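Local coordinates for lysine-sensitive aspartokinase 3 (Escherichia coli, PDB 2J0X), which catalyses the ATP-dependent phosphorylation of L-aspartate, the first step of lysine biosynthesis through the DAP pathway, and is allosterically inhibited by L-lysine, at residues Ala333-Ser338 against Thr367-Met372; Ala303-Gln308 against Leu353-Ser358; Glu76-Pro81 against Val127-Glu132. All blocks are in the same frame, centred on the assembly; numbering follows the deposited sequence.

Contact 1: residues Ala333-Ser338 against Thr367-Met372; sequences ARHNIS and TQSLLM. With LYS (lysine), chain F.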
loop_
_atom_site.group_PDB
_atom_site.type_symbol
_atom_site.label_atom_id
_atom_site.label_comp_id
_atom_site.label_asym_id
_atom_site.label_seq_id
_atom_site.Cartn_x
_atom_site.Cartn_y
_atom_site.Cartn_z
ATOM N N ALA A 333 -9.559 -3.420 -3.930
ATOM C CA ALA A 333 -10.793 -2.714 -3.625
ATOM C C ALA A 333 -11.918 -3.325 -4.468
ATOM O O ALA A 333 -12.923 -3.781 -3.924
ATOM C CB ALA A 333 -10.641 -1.216 -3.921
ATOM N N ARG A 334 -11.734 -3.353 -5.788
ATOM C CA ARG A 334 -12.735 -3.914 -6.699
ATOM C C ARG A 334 -13.279 -5.257 -6.201
ATOM O O ARG A 334 -14.465 -5.560 -6.370
ATOM C CB ARG A 334 -12.145 -4.080 -8.116
ATOM C CG ARG A 334 -12.940 -5.036 -9.030
ATOM C CD ARG A 334 -12.541 -4.988 -10.511
ATOM N NE ARG A 334 -11.099 -5.051 -10.734
ATOM C CZ ARG A 334 -10.294 -3.992 -10.699
ATOM N NH1 ARG A 334 -10.791 -2.784 -10.452
ATOM N NH2 ARG A 334 -8.990 -4.136 -10.911
ATOM N N HIS A 335 -12.410 -6.059 -5.590
ATOM C CA HIS A 335 -12.813 -7.364 -5.081
ATOM C C HIS A 335 -13.382 -7.315 -3.661
ATOM O O HIS A 335 -13.430 -8.330 -2.961
ATOM C CB HIS A 335 -11.628 -8.329 -5.132
ATOM C CG HIS A 335 -11.486 -9.037 -6.443
ATOM N ND1 HIS A 335 -11.926 -10.327 -6.644
ATOM C CD2 HIS A 335 -10.971 -8.628 -7.628
ATOM C CE1 HIS A 335 -11.690 -10.683 -7.894
ATOM N NE2 HIS A 335 -11.111 -9.670 -8.513
ATOM N N ASN A 336 -13.809 -6.127 -3.244
ATOM C CA ASN A 336 -14.391 -5.934 -1.920
ATOM C C ASN A 336 -13.503 -6.354 -0.763
ATOM O O ASN A 336 -13.927 -7.113 0.101
ATOM C CB ASN A 336 -15.716 -6.685 -1.806
ATOM C CG ASN A 336 -16.822 -6.025 -2.587
ATOM O OD1 ASN A 336 -17.067 -4.826 -2.443
ATOM N ND2 ASN A 336 -17.506 -6.802 -3.417
ATOM N N ILE A 337 -12.273 -5.866 -0.737
ATOM C CA ILE A 337 -11.383 -6.210 0.354
ATOM C C ILE A 337 -10.754 -4.966 0.954
ATOM O O ILE A 337 -10.411 -4.007 0.257
ATOM C CB ILE A 337 -10.280 -7.207 -0.094
ATOM C CG1 ILE A 337 -10.898 -8.588 -0.290
ATOM C CG2 ILE A 337 -9.167 -7.288 0.952
ATOM C CD1 ILE A 337 -9.875 -9.679 -0.514
ATOM N N SER A 338 -10.632 -4.987 2.271
ATOM C CA SER A 338 -10.041 -3.889 3.000
ATOM C C SER A 338 -8.681 -4.364 3.499
ATOM O O SER A 338 -8.564 -5.430 4.107
ATOM C CB SER A 338 -10.933 -3.507 4.177
ATOM O OG SER A 338 -10.429 -2.364 4.838
ATOM N N THR A 367 -10.508 -15.226 -3.454
ATOM C CA THR A 367 -11.053 -16.078 -4.498
ATOM C C THR A 367 -10.054 -16.226 -5.634
ATOM O O THR A 367 -9.236 -15.329 -5.873
ATOM C CB THR A 367 -12.329 -15.515 -5.094
ATOM O OG1 THR A 367 -12.594 -16.198 -6.328
ATOM C CG2 THR A 367 -12.186 -14.014 -5.346
ATOM N N GLN A 368 -10.127 -17.354 -6.341
ATOM C CA GLN A 368 -9.212 -17.604 -7.453
ATOM C C GLN A 368 -9.327 -16.495 -8.480
ATOM O O GLN A 368 -8.403 -16.261 -9.262
ATOM C CB GLN A 368 -9.501 -18.955 -8.109
ATOM C CG GLN A 368 -8.662 -20.119 -7.570
ATOM C CD GLN A 368 -7.206 -20.117 -8.053
ATOM O OE1 GLN A 368 -6.920 -19.810 -9.213
ATOM N NE2 GLN A 368 -6.286 -20.485 -7.165
ATOM N N SER A 369 -10.467 -15.811 -8.466
ATOM C CA SER A 369 -10.707 -14.704 -9.377
ATOM C C SER A 369 -9.703 -13.594 -9.076
ATOM O O SER A 369 -9.012 -13.093 -9.971
ATOM C CB SER A 369 -12.132 -14.183 -9.192
ATOM O OG SER A 369 -12.332 -12.978 -9.916
ATOM N N LEU A 370 -9.636 -13.224 -7.800
ATOM C CA LEU A 370 -8.734 -12.186 -7.326
ATOM C C LEU A 370 -7.283 -12.582 -7.587
ATOM O O LEU A 370 -6.505 -11.822 -8.174
ATOM C CB LEU A 370 -8.954 -11.984 -5.827
ATOM C CG LEU A 370 -8.025 -11.002 -5.123
ATOM C CD1 LEU A 370 -8.163 -9.615 -5.763
ATOM C CD2 LEU A 370 -8.360 -10.973 -3.634
ATOM N N LEU A 371 -6.935 -13.785 -7.145
ATOM C CA LEU A 371 -5.586 -14.316 -7.308
ATOM C C LEU A 371 -5.121 -14.302 -8.761
ATOM O O LEU A 371 -3.945 -14.068 -9.049
ATOM C CB LEU A 371 -5.527 -15.744 -6.774
ATOM C CG LEU A 371 -6.167 -15.945 -5.402
ATOM C CD1 LEU A 371 -6.060 -17.397 -5.015
ATOM C CD2 LEU A 371 -5.485 -15.070 -4.370
ATOM N N MET A 372 -6.036 -14.562 -9.684
ATOM C CA MET A 372 -5.654 -14.554 -11.082
ATOM C C MET A 372 -5.332 -13.116 -11.481
ATOM O O MET A 372 -4.289 -12.858 -12.081
ATOM C CB MET A 372 -6.775 -15.140 -11.943
ATOM C CG MET A 372 -6.385 -15.361 -13.401
ATOM S SD MET A 372 -7.178 -16.827 -14.131
ATOM C CE MET A 372 -5.937 -17.330 -15.389
HETATM N N LYS F . -8.512 -0.704 4.847
HETATM C CA LYS F . -7.967 0.401 4.055
HETATM C C LYS F . -8.076 0.097 2.556
HETATM O O LYS F . -7.757 0.924 1.692
HETATM C CB LYS F . -6.511 0.663 4.454
HETATM C CG LYS F . -6.184 0.807 5.934
HETATM C CD LYS F . -4.682 0.960 6.161
HETATM C CE LYS F . -4.277 1.104 7.622
HETATM N NZ LYS F . -4.405 -0.146 8.429
HETATM O OXT LYS F . -8.536 -1.078 2.174
#
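Leu370 lies across one face of the His335 imidazole. The nearer methyl, CD1, sits 3.7 Å from the ring centroid and 23° off the ring normal, displaced toward the rim, which makes this a CH-pi contact. The two side chains run past each other in opposite senses. Leu370 CG stands anti to the backbone N (chi1 176°), which carries the branch off the helix toward 333-338; CD1 then lies over the imidazole and CD2 reaches Ile337 CD1 at 3.7 Å. That second meeting is purely apolar and buried, with Leu370 also touching Ile331 and Leu332 of the neighbouring helix.

This is the helical layer of an ACT domain: helix 324-334 ends here beside the start of helix 368-375. The first helix stops in a Schellman motif, with Asn336, at positive phi, as the C-prime residue; Asn336 N bonds to Ala333 O (2.6 Å) and Ile337 N to Leu332 O. Thr367 is the N-cap of the second helix, although its capping bond from Ser369 N is modelled beside a clash and is doubtful.

Polar groups meet at the rim of the ring. Ser369 OG lies at the imidazole edge, 3.1 Å from His335 CE1, while NE2 is hydrogen-bonded to Glu373 OE1, one turn further on. The other oxygen of Glu373 takes a salt bridge from Arg334 NE. An alanine at His335 is likely to leave Leu370 CD1 without its aromatic face and Glu373 OE1 without its imidazole mate.

Ser338, just beyond the turn, belongs to the lysine site: the amino nitrogen of the inhibitor lysine bonds to Ser338 OG (2.5 Å), which is also linked to Asp354 OD2 and to Ser321 O of the second subunit.

Contact 2: residues Ala303-Gln308 against Leu353-Ser358; sequences ALRRNQ and LDTTGS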
loop_
_atom_site.group_PDB
_atom_site.type_symbol
_atom_site.label_atom_id
_atom_site.label_comp_id
_atom_site.label_asym_id
_atom_site.label_seq_id
_atom_site.Cartn_x
_atom_site.Cartn_y
_atom_site.Cartn_z
ATOM N N ALA A 303 -3.602 -5.666 22.125
ATOM C CA ALA A 303 -4.729 -6.164 21.354
ATOM C C ALA A 303 -4.376 -7.468 20.638
ATOM O O ALA A 303 -3.236 -7.661 20.210
ATOM C CB ALA A 303 -5.151 -5.113 20.347
ATOM N N LEU A 304 -5.360 -8.355 20.504
ATOM C CA LEU A 304 -5.144 -9.629 19.834
ATOM C C LEU A 304 -6.239 -9.911 18.797
ATOM O O LEU A 304 -7.421 -9.966 19.137
ATOM C CB LEU A 304 -5.100 -10.758 20.873
ATOM C CG LEU A 304 -4.745 -12.166 20.382
ATOM C CD1 LEU A 304 -3.314 -12.179 19.888
ATOM C CD2 LEU A 304 -4.911 -13.175 21.500
ATOM N N ARG A 305 -5.832 -10.058 17.535
ATOM C CA ARG A 305 -6.732 -10.372 16.428
ATOM C C ARG A 305 -6.144 -11.650 15.867
ATOM O O ARG A 305 -5.097 -11.622 15.223
ATOM C CB ARG A 305 -6.701 -9.286 15.345
ATOM C CG ARG A 305 -7.248 -7.922 15.770
ATOM C CD ARG A 305 -8.759 -7.791 15.560
ATOM N NE ARG A 305 -9.131 -7.763 14.146
ATOM C CZ ARG A 305 -8.755 -6.824 13.278
ATOM N NH1 ARG A 305 -7.985 -5.816 13.669
ATOM N NH2 ARG A 305 -9.147 -6.896 12.009
ATOM N N ARG A 306 -6.799 -12.774 16.120
ATOM C CA ARG A 306 -6.289 -14.046 15.636
ATOM C C ARG A 306 -6.751 -14.377 14.223
ATOM O O ARG A 306 -7.585 -13.677 13.657
ATOM C CB ARG A 306 -6.683 -15.144 16.620
ATOM C CG ARG A 306 -5.748 -15.227 17.823
ATOM C CD ARG A 306 -6.372 -15.937 19.026
ATOM N NE ARG A 306 -7.201 -15.036 19.826
ATOM C CZ ARG A 306 -7.734 -15.350 21.007
ATOM N NH1 ARG A 306 -7.529 -16.551 21.537
ATOM N NH2 ARG A 306 -8.469 -14.459 21.663
ATOM N N ASN A 307 -6.181 -15.434 13.651
ATOM C CA ASN A 307 -6.522 -15.878 12.300
ATOM C C ASN A 307 -6.530 -14.784 11.236
ATOM O O ASN A 307 -7.557 -14.519 10.610
ATOM C CB ASN A 307 -7.873 -16.594 12.311
ATOM C CG ASN A 307 -7.825 -17.895 13.082
ATOM O OD1 ASN A 307 -7.570 -17.902 14.287
ATOM N ND2 ASN A 307 -8.059 -19.009 12.389
ATOM N N GLN A 308 -5.374 -14.163 11.035
ATOM C CA GLN A 308 -5.223 -13.113 10.037
ATOM C C GLN A 308 -4.514 -13.755 8.849
ATOM O O GLN A 308 -3.613 -14.581 9.026
ATOM C CB GLN A 308 -4.386 -11.964 10.607
ATOM C CG GLN A 308 -4.991 -11.309 11.841
ATOM C CD GLN A 308 -6.182 -10.422 11.517
ATOM O OE1 GLN A 308 -6.064 -9.420 10.801
ATOM N NE2 GLN A 308 -7.339 -10.784 12.051
ATOM N N LEU A 353 -5.403 -9.003 5.322
ATOM C CA LEU A 353 -6.762 -8.602 4.994
ATOM C C LEU A 353 -7.517 -8.101 6.221
ATOM O O LEU A 353 -7.473 -8.730 7.282
ATOM C CB LEU A 353 -7.512 -9.794 4.421
ATOM C CG LEU A 353 -6.743 -10.554 3.352
ATOM C CD1 LEU A 353 -7.410 -11.890 3.089
ATOM C CD2 LEU A 353 -6.674 -9.706 2.097
ATOM N N ASP A 354 -8.206 -6.970 6.081
ATOM C CA ASP A 354 -9.011 -6.429 7.178
ATOM C C ASP A 354 -10.348 -7.168 7.114
ATOM O O ASP A 354 -11.224 -6.831 6.311
ATOM C CB ASP A 354 -9.218 -4.919 7.003
ATOM C CG ASP A 354 -10.385 -4.380 7.825
ATOM O OD1 ASP A 354 -10.468 -4.661 9.038
ATOM O OD2 ASP A 354 -11.220 -3.656 7.250
ATOM N N THR A 355 -10.495 -8.188 7.952
ATOM C CA THR A 355 -11.712 -8.994 7.943
ATOM C C THR A 355 -12.978 -8.236 8.286
ATOM O O THR A 355 -14.059 -8.582 7.813
ATOM C CB THR A 355 -11.594 -10.210 8.884
ATOM O OG1 THR A 355 -11.052 -9.793 10.141
ATOM C CG2 THR A 355 -10.703 -11.289 8.255
ATOM N N THR A 356 -12.844 -7.192 9.092
ATOM C CA THR A 356 -13.989 -6.387 9.497
ATOM C C THR A 356 -14.551 -5.535 8.353
ATOM O O THR A 356 -15.766 -5.487 8.146
ATOM C CB THR A 356 -13.612 -5.475 10.690
ATOM O OG1 THR A 356 -13.274 -6.287 11.822
ATOM C CG2 THR A 356 -14.766 -4.564 11.065
ATOM N N GLY A 357 -13.673 -4.872 7.605
ATOM C CA GLY A 357 -14.132 -4.039 6.506
ATOM C C GLY A 357 -14.286 -4.746 5.169
ATOM O O GLY A 357 -14.362 -4.088 4.131
ATOM N N SER A 358 -14.340 -6.079 5.196
ATOM C CA SER A 358 -14.486 -6.896 3.986
ATOM C C SER A 358 -15.767 -7.723 4.067
ATOM O O SER A 358 -16.048 -8.328 5.100
ATOM C CB SER A 358 -13.293 -7.842 3.845
ATOM O OG SER A 358 -12.069 -7.145 3.969
#
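Arg305 reaches from its strand toward the turn after Leu353, where its NH2 comes within range of Asp354 and two threonines. Both segments belong to the antiparallel sheet of the regulatory ACT region. Strand 299-314 is broken here by a G1 beta bulge, in which Asn307 and Gln308 both face Leu386, and the chain turns a corner at Asn307; segment 353-358 runs on from strand 348-354 into a turn.

The packed side is the buried flank. Gln308 OE1 stands 3.9 Å from Leu353 O and lies above one face of the Arg305 guanidinium, while Gln308 NE2 turns back to Arg306 O in a weak bond. Leu353 is covered by Ile337 and Leu365. Bonds inside the turn hold the buried Asp354 in place: its backbone oxygen accepts from Ser358 OG (2.5 Å), the donor standing 36° out of the carbonyl plane, and its OD2 takes a weak bond from Gly357 N at 2.8 Å. The strongest partner of OD2 is Ser338 OG, a hydroxyl that holds the inhibitor lysine. Asp354 thus acts as a second-shell residue, its side chain about 5 Å from the bound lysine, and would probably polarise the serine hydroxyl.

Around the guanidinium the fit is looser. Arg305 and Asp354 form a long salt bridge, NH2 to OD1 at 3.9 Å, with guanidinium and carboxylate planes 87° apart, so the charges attract without the flat groups pairing in plane. Bends at chi2 and chi3 curve the arginine chain so that NH2 is the atom turned to the 353-358 turn. Its NH1 has a long, weak ion pair with Glu346 of the second subunit, one of the residues of the lysine sites shared between the two subunits.

Toward solvent, the exposed threonines close the contact slackly. Thr356 OG1 is 4.2 Å from Arg305 NH2, oblique to the guanidinium. Thr355 OG1 lies at the guanidinium edge, 3.9 Å from Arg305 NH2.

Contact 3: residues Glu76-Pro81 against Val127-Glu132; sequences ERLRYP and VEILRE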
loop_
_atom_site.group_PDB
_atom_site.type_symbol
_atom_site.label_atom_id
_atom_site.label_comp_id
_atom_site.label_asym_id
_atom_site.label_seq_id
_atom_site.Cartn_x
_atom_site.Cartn_y
_atom_site.Cartn_z
ATOM N N GLU A 76 -47.894 -5.540 20.782
ATOM C CA GLU A 76 -48.685 -6.495 21.537
ATOM C C GLU A 76 -48.424 -6.539 23.033
ATOM O O GLU A 76 -49.332 -6.849 23.813
ATOM C CB GLU A 76 -48.474 -7.888 20.953
ATOM C CG GLU A 76 -48.851 -7.985 19.488
ATOM C CD GLU A 76 -48.478 -9.321 18.881
ATOM O OE1 GLU A 76 -48.750 -9.527 17.677
ATOM O OE2 GLU A 76 -47.911 -10.162 19.613
ATOM N N ARG A 77 -47.198 -6.236 23.441
ATOM C CA ARG A 77 -46.863 -6.277 24.859
ATOM C C ARG A 77 -47.267 -5.016 25.634
ATOM O O ARG A 77 -47.241 -5.002 26.869
ATOM C CB ARG A 77 -45.366 -6.544 25.025
ATOM C CG ARG A 77 -44.875 -7.828 24.368
ATOM C CD ARG A 77 -45.343 -9.078 25.109
ATOM N NE ARG A 77 -44.819 -9.166 26.476
ATOM C CZ ARG A 77 -43.538 -9.362 26.790
ATOM N NH1 ARG A 77 -42.624 -9.496 25.837
ATOM N NH2 ARG A 77 -43.170 -9.426 28.064
ATOM N N LEU A 78 -47.642 -3.965 24.907
ATOM C CA LEU A 78 -48.058 -2.706 25.521
ATOM C C LEU A 78 -49.443 -2.866 26.169
ATOM O O LEU A 78 -50.257 -3.670 25.712
ATOM C CB LEU A 78 -48.067 -1.608 24.454
ATOM C CG LEU A 78 -46.722 -1.494 23.723
ATOM C CD1 LEU A 78 -46.756 -0.393 22.677
ATOM C CD2 LEU A 78 -45.631 -1.216 24.747
ATOM N N ARG A 79 -49.721 -2.120 27.235
ATOM C CA ARG A 79 -51.018 -2.275 27.876
ATOM C C ARG A 79 -52.134 -1.550 27.150
ATOM O O ARG A 79 -53.304 -1.723 27.484
ATOM C CB ARG A 79 -50.978 -1.846 29.344
ATOM C CG ARG A 79 -52.283 -2.161 30.089
ATOM C CD ARG A 79 -52.182 -1.975 31.605
ATOM N NE ARG A 79 -51.602 -0.688 31.985
ATOM C CZ ARG A 79 -50.297 -0.446 32.053
ATOM N NH1 ARG A 79 -49.426 -1.408 31.771
ATOM N NH2 ARG A 79 -49.859 0.760 32.393
ATOM N N TYR A 80 -51.783 -0.760 26.142
ATOM C CA TYR A 80 -52.788 -0.035 25.368
ATOM C C TYR A 80 -52.310 0.204 23.929
ATOM O O TYR A 80 -52.325 1.331 23.426
ATOM C CB TYR A 80 -53.129 1.290 26.066
ATOM C CG TYR A 80 -53.631 1.109 27.492
ATOM C CD1 TYR A 80 -52.768 1.237 28.578
ATOM C CD2 TYR A 80 -54.958 0.762 27.748
ATOM C CE1 TYR A 80 -53.215 1.019 29.886
ATOM C CE2 TYR A 80 -55.411 0.541 29.049
ATOM C CZ TYR A 80 -54.534 0.670 30.110
ATOM O OH TYR A 80 -54.971 0.441 31.395
ATOM N N PRO A 81 -51.901 -0.881 23.247
ATOM C CA PRO A 81 -51.390 -0.968 21.874
ATOM C C PRO A 81 -52.210 -0.236 20.830
ATOM O O PRO A 81 -51.719 0.084 19.748
ATOM C CB PRO A 81 -51.392 -2.469 21.605
ATOM C CG PRO A 81 -51.159 -3.055 22.953
ATOM C CD PRO A 81 -52.072 -2.233 23.809
ATOM N N VAL A 127 -40.903 5.444 23.353
ATOM C CA VAL A 127 -41.576 6.487 24.122
ATOM C C VAL A 127 -42.805 5.912 24.843
ATOM O O VAL A 127 -43.146 6.344 25.953
ATOM C CB VAL A 127 -42.025 7.667 23.216
ATOM C CG1 VAL A 127 -42.769 8.696 24.043
ATOM C CG2 VAL A 127 -40.817 8.323 22.548
ATOM N N GLU A 128 -43.465 4.942 24.207
ATOM C CA GLU A 128 -44.647 4.294 24.780
ATOM C C GLU A 128 -44.251 3.445 25.975
ATOM O O GLU A 128 -44.923 3.455 27.006
ATOM C CB GLU A 128 -45.322 3.393 23.751
ATOM C CG GLU A 128 -45.870 4.136 22.549
ATOM C CD GLU A 128 -46.995 5.082 22.914
ATOM O OE1 GLU A 128 -48.088 4.599 23.286
ATOM O OE2 GLU A 128 -46.781 6.308 22.832
ATOM N N ILE A 129 -43.164 2.694 25.828
ATOM C CA ILE A 129 -42.678 1.856 26.917
ATOM C C ILE A 129 -42.401 2.702 28.161
ATOM O O ILE A 129 -42.743 2.307 29.274
ATOM C CB ILE A 129 -41.386 1.089 26.520
ATOM C CG1 ILE A 129 -41.738 -0.271 25.923
ATOM C CG2 ILE A 129 -40.497 0.888 27.716
ATOM C CD1 ILE A 129 -42.095 -0.219 24.479
ATOM N N LEU A 130 -41.788 3.867 27.981
ATOM C CA LEU A 130 -41.500 4.726 29.120
ATOM C C LEU A 130 -42.785 5.324 29.695
ATOM O O LEU A 130 -42.989 5.335 30.910
ATOM C CB LEU A 130 -40.515 5.827 28.712
ATOM C CG LEU A 130 -39.088 5.326 28.440
ATOM C CD1 LEU A 130 -38.199 6.464 27.939
ATOM C CD2 LEU A 130 -38.524 4.726 29.723
ATOM N N ARG A 131 -43.654 5.805 28.817
ATOM C CA ARG A 131 -44.918 6.394 29.236
ATOM C C ARG A 131 -45.689 5.352 30.032
ATOM O O ARG A 131 -46.360 5.654 31.019
ATOM C CB ARG A 131 -45.737 6.780 28.007
ATOM C CG ARG A 131 -46.486 8.067 28.176
ATOM C CD ARG A 131 -45.700 9.212 27.581
ATOM N NE ARG A 131 -45.716 9.162 26.123
ATOM C CZ ARG A 131 -45.441 10.201 25.343
ATOM N NH1 ARG A 131 -45.124 11.367 25.888
ATOM N NH2 ARG A 131 -45.506 10.085 24.021
ATOM N N GLU A 132 -45.582 4.115 29.571
ATOM C CA GLU A 132 -46.255 2.983 30.187
ATOM C C GLU A 132 -45.704 2.747 31.587
ATOM O O GLU A 132 -46.224 1.921 32.337
ATOM C CB GLU A 132 -46.046 1.733 29.324
ATOM C CG GLU A 132 -46.902 0.537 29.705
ATOM C CD GLU A 132 -46.616 -0.689 28.848
ATOM O OE1 GLU A 132 -45.509 -1.259 28.972
ATOM O OE2 GLU A 132 -47.495 -1.079 28.050
#
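Arg79 and Glu132 meet through a charged side chain and a backbone amide. Arg79 N donates to Glu132 OE2 over 2.6 Å, with an N-H...O angle of 151°, and approaches nearly end-on to the C-O bond. Glu132 reaches this amide because its CG is anti to the backbone N (chi1 -169°) and the chain runs on straight to CD, away from the helix end.

Charge adds a softer component. Arg79 NH1 is 4.2 Å from Glu132 OE2, but the oxygen lies well out of the guanidinium plane and no N-H points at it. The guanidinium instead sits near the aliphatic part of the glutamate, NH1 to Glu132 CG 3.8 Å, with Glu132 O at its edge. Since the arginine is exposed and poorly ordered, its exact place is uncertain.

The apolar part belongs to Leu78. Its CD2 meets Ile129 CD1 at 3.7 Å, the two side chains crossing at about a right angle, and CD1 faces Glu128 CB at 4.2 Å. Phe17 of helix 17-29 and Ile84 of helix 81-102 also touch Leu78, which is buried among these helices of the amino acid kinase domain. Next to it, Arg77 holds helix 17-29 through a salt bridge to Asp18.

The connection between helices 57-75 and 81-102 is thereby fastened to the end of helix 108-131. The firm polar link uses a main-chain N-H, so it does not depend on the arginine's side chain, whose nearby positive charge would probably favour the ionised carboxylate.

From the N terminus, contact 3 comes first: it closes a mostly helical loop, bringing the end of helix 108-131 back to the connection after helix 57-75 in the kinase domain. It is complete long before the others open. Contact 2 then opens at 303-308, contact 1 at 333-338, contact 2 closes at 353-358 and contact 1 at 367-372, so these two cross. Contact 2 ties the bulged strand 299-314 to the turn after strand 348-354, and contact 1 the end of helix 324-334 to the start of helix 368-375. They touch through Ser338 and Asp354, and both reach the second subunit. Contact 3 lies on the opposite side of the chain's centre.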